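Local coordinates for protein D-lactate dehydrogenase (Fermentative) (Pseudomonas aeruginosa, PDB 6ABJ) that probably interconverts pyruvate and D-lactate with NADH as cofactor, working as a tetrameric fermentative D-lactate dehydrogenase of the D-2-hydroxyacid dehydrogenase family, at residues T131-L136 with F156-K161. Numbering follows the deposited sequence.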
loop_
_atom_site.group_PDB
_atom_site.type_symbol
_atom_site.label_atom_id
_atom_site.label_comp_id
_atom_site.label_asym_id
_atom_site.label_seq_id
_atom_site.Cartn_x
_atom_site.Cartn_y
_atom_site.Cartn_z
ATOM N N THR B 131 -16.711 2.413 -5.018
ATOM C CA THR B 131 -15.475 1.870 -4.558
ATOM C C THR B 131 -15.709 0.906 -3.369
ATOM O O THR B 131 -15.049 -0.128 -3.263
ATOM C CB THR B 131 -14.357 2.928 -4.263
ATOM O OG1 THR B 131 -13.137 2.208 -4.006
ATOM C CG2 THR B 131 -14.590 3.691 -3.068
ATOM N N LEU B 132 -16.578 1.292 -2.457
ATOM C CA LEU B 132 -16.866 0.445 -1.333
ATOM C C LEU B 132 -17.563 -0.867 -1.777
ATOM O O LEU B 132 -17.219 -1.950 -1.324
ATOM C CB LEU B 132 -17.769 1.168 -0.339
ATOM C CG LEU B 132 -17.101 2.256 0.541
ATOM C CD1 LEU B 132 -18.138 3.189 1.136
ATOM C CD2 LEU B 132 -16.302 1.520 1.631
ATOM N N ASN B 133 -18.532 -0.718 -2.677
ATOM C CA ASN B 133 -19.359 -1.836 -3.109
ATOM C C ASN B 133 -18.447 -2.886 -3.798
ATOM O O ASN B 133 -18.440 -4.073 -3.432
ATOM C CB ASN B 133 -20.379 -1.290 -4.073
ATOM C CG ASN B 133 -21.320 -2.336 -4.627
ATOM O OD1 ASN B 133 -20.969 -3.527 -4.746
ATOM N ND2 ASN B 133 -22.477 -1.880 -5.075
ATOM N N ARG B 134 -17.659 -2.422 -4.759
ATOM C CA ARG B 134 -16.864 -3.297 -5.574
ATOM C C ARG B 134 -15.407 -3.467 -4.979
ATOM O O ARG B 134 -14.538 -4.120 -5.587
ATOM C CB ARG B 134 -16.839 -2.879 -7.034
ATOM C CG ARG B 134 -18.233 -2.591 -7.638
ATOM C CD ARG B 134 -19.175 -3.778 -7.469
ATOM N NE ARG B 134 -18.749 -4.822 -8.325
ATOM C CZ ARG B 134 -19.213 -5.082 -9.551
ATOM N NH1 ARG B 134 -20.264 -4.484 -10.049
ATOM N NH2 ARG B 134 -18.665 -6.039 -10.233
ATOM N N ARG B 135 -15.177 -2.861 -3.823
ATOM C CA ARG B 135 -13.886 -2.962 -3.165
ATOM C C ARG B 135 -12.741 -2.563 -4.071
ATOM O O ARG B 135 -11.680 -3.187 -4.059
ATOM C CB ARG B 135 -13.660 -4.390 -2.664
ATOM C CG ARG B 135 -14.453 -4.741 -1.420
ATOM C CD ARG B 135 -15.840 -5.232 -1.790
ATOM N NE ARG B 135 -16.362 -6.180 -0.812
ATOM C CZ ARG B 135 -17.646 -6.286 -0.490
ATOM N NH1 ARG B 135 -18.542 -5.503 -1.075
ATOM N NH2 ARG B 135 -18.036 -7.175 0.412
ATOM N N LEU B 136 -12.953 -1.518 -4.856
ATOM C CA LEU B 136 -11.991 -1.155 -5.858
ATOM C C LEU B 136 -10.616 -0.703 -5.282
ATOM O O LEU B 136 -9.619 -0.952 -5.879
ATOM C CB LEU B 136 -12.522 -0.051 -6.722
ATOM C CG LEU B 136 -13.818 -0.370 -7.545
ATOM C CD1 LEU B 136 -14.346 0.815 -8.330
ATOM C CD2 LEU B 136 -13.589 -1.600 -8.390
ATOM N N PHE B 156 -22.429 -5.989 -4.754
ATOM C CA PHE B 156 -23.841 -6.108 -4.987
ATOM C C PHE B 156 -24.271 -5.172 -6.120
ATOM O O PHE B 156 -23.706 -4.085 -6.310
ATOM C CB PHE B 156 -24.610 -5.834 -3.678
ATOM C CG PHE B 156 -24.422 -4.440 -3.114
ATOM C CD1 PHE B 156 -23.406 -4.176 -2.215
ATOM C CD2 PHE B 156 -25.256 -3.416 -3.445
ATOM C CE1 PHE B 156 -23.278 -2.922 -1.639
ATOM C CE2 PHE B 156 -25.125 -2.139 -2.865
ATOM C CZ PHE B 156 -24.152 -1.923 -1.916
ATOM N N ASP B 157 -25.269 -5.598 -6.879
ATOM C CA ASP B 157 -25.804 -4.745 -7.915
ATOM C C ASP B 157 -26.466 -3.546 -7.235
ATOM O O ASP B 157 -27.216 -3.705 -6.266
ATOM C CB ASP B 157 -26.910 -5.454 -8.686
ATOM C CG ASP B 157 -26.406 -6.595 -9.518
ATOM O OD1 ASP B 157 -25.180 -6.823 -9.555
ATOM O OD2 ASP B 157 -27.254 -7.267 -10.138
ATOM N N LEU B 158 -26.220 -2.350 -7.754
ATOM C CA LEU B 158 -26.961 -1.209 -7.337
ATOM C C LEU B 158 -28.422 -1.214 -7.865
ATOM O O LEU B 158 -29.381 -0.792 -7.160
ATOM C CB LEU B 158 -26.283 0.070 -7.806
ATOM C CG LEU B 158 -24.932 0.411 -7.141
ATOM C CD1 LEU B 158 -24.287 1.622 -7.746
ATOM C CD2 LEU B 158 -25.059 0.584 -5.614
ATOM N N HIS B 159 -28.568 -1.674 -9.093
ATOM C CA HIS B 159 -29.905 -1.844 -9.670
ATOM C C HIS B 159 -30.862 -2.516 -8.708
ATOM O O HIS B 159 -30.575 -3.577 -8.212
ATOM C CB HIS B 159 -29.804 -2.623 -10.986
ATOM C CG HIS B 159 -31.107 -2.739 -11.702
ATOM N ND1 HIS B 159 -31.832 -3.915 -11.747
ATOM C CD2 HIS B 159 -31.834 -1.825 -12.379
ATOM C CE1 HIS B 159 -32.958 -3.711 -12.407
ATOM N NE2 HIS B 159 -32.973 -2.455 -12.799
ATOM N N GLY B 160 -31.999 -1.881 -8.419
ATOM C CA GLY B 160 -33.013 -2.487 -7.600
ATOM C C GLY B 160 -32.848 -2.190 -6.109
ATOM O O GLY B 160 -33.806 -2.364 -5.326
ATOM N N LYS B 161 -31.685 -1.678 -5.686
ATOM C CA LYS B 161 -31.484 -1.415 -4.265
ATOM C C LYS B 161 -32.185 -0.108 -3.828
ATOM O O LYS B 161 -32.434 0.795 -4.636
ATOM C CB LYS B 161 -29.991 -1.318 -3.904
ATOM C CG LYS B 161 -29.178 -2.569 -4.157
ATOM C CD LYS B 161 -29.750 -3.755 -3.370
ATOM C CE LYS B 161 -28.978 -5.066 -3.516
ATOM N NZ LYS B 161 -28.794 -5.440 -4.944
HETATM O O HOH W 1 -22.269 -2.948 -8.537
#
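The side-chain amide of Asn133 grips both the N-H and the C=O of Phe156, a two-point clasp of side chain on backbone. Its OD1 accepts from Phe156 N at 2.9 Å, an almost straight bond (169°), while its ND2 donates to Phe156 O at 2.8 Å, with that oxygen close to the amide plane. Two bonds to one residue fix the rotation of the amide and settle which end is oxygen and which nitrogen. The same group lies flat over a face of the Phe156 ring, the planes 17° apart, and ND2 sits 3.3 Å above the ring centre, an amide-pi stack. Phe156 can offer backbone and ring together because its chi1 of 62° folds the ring back over its own main chain. Leu158 CD2 comes alongside ND2 at 3.6 Å, so the buried amide nitrogen has carbon beneath it and beside it while the polar ends of the amide are bonded to the backbone of Phe156.

Further out, a water accepts from Arg134 NH1 and donates to Phe156 O, giving that carbonyl a second donor. Arg134 also binds Ala120 O and Ala313 O of a neighbouring subunit, which places the contact at a subunit interface. Arg135, with positive phi, is the C-prime residue of a Schellman motif closing helix 118-134, and its NH1 bonds Asn133 O. The Asn133 clasp ties this helix end to the loop entering strand 162-166, the first strand, in chain order, of the NAD-binding Rossmann domain's parallel sheet.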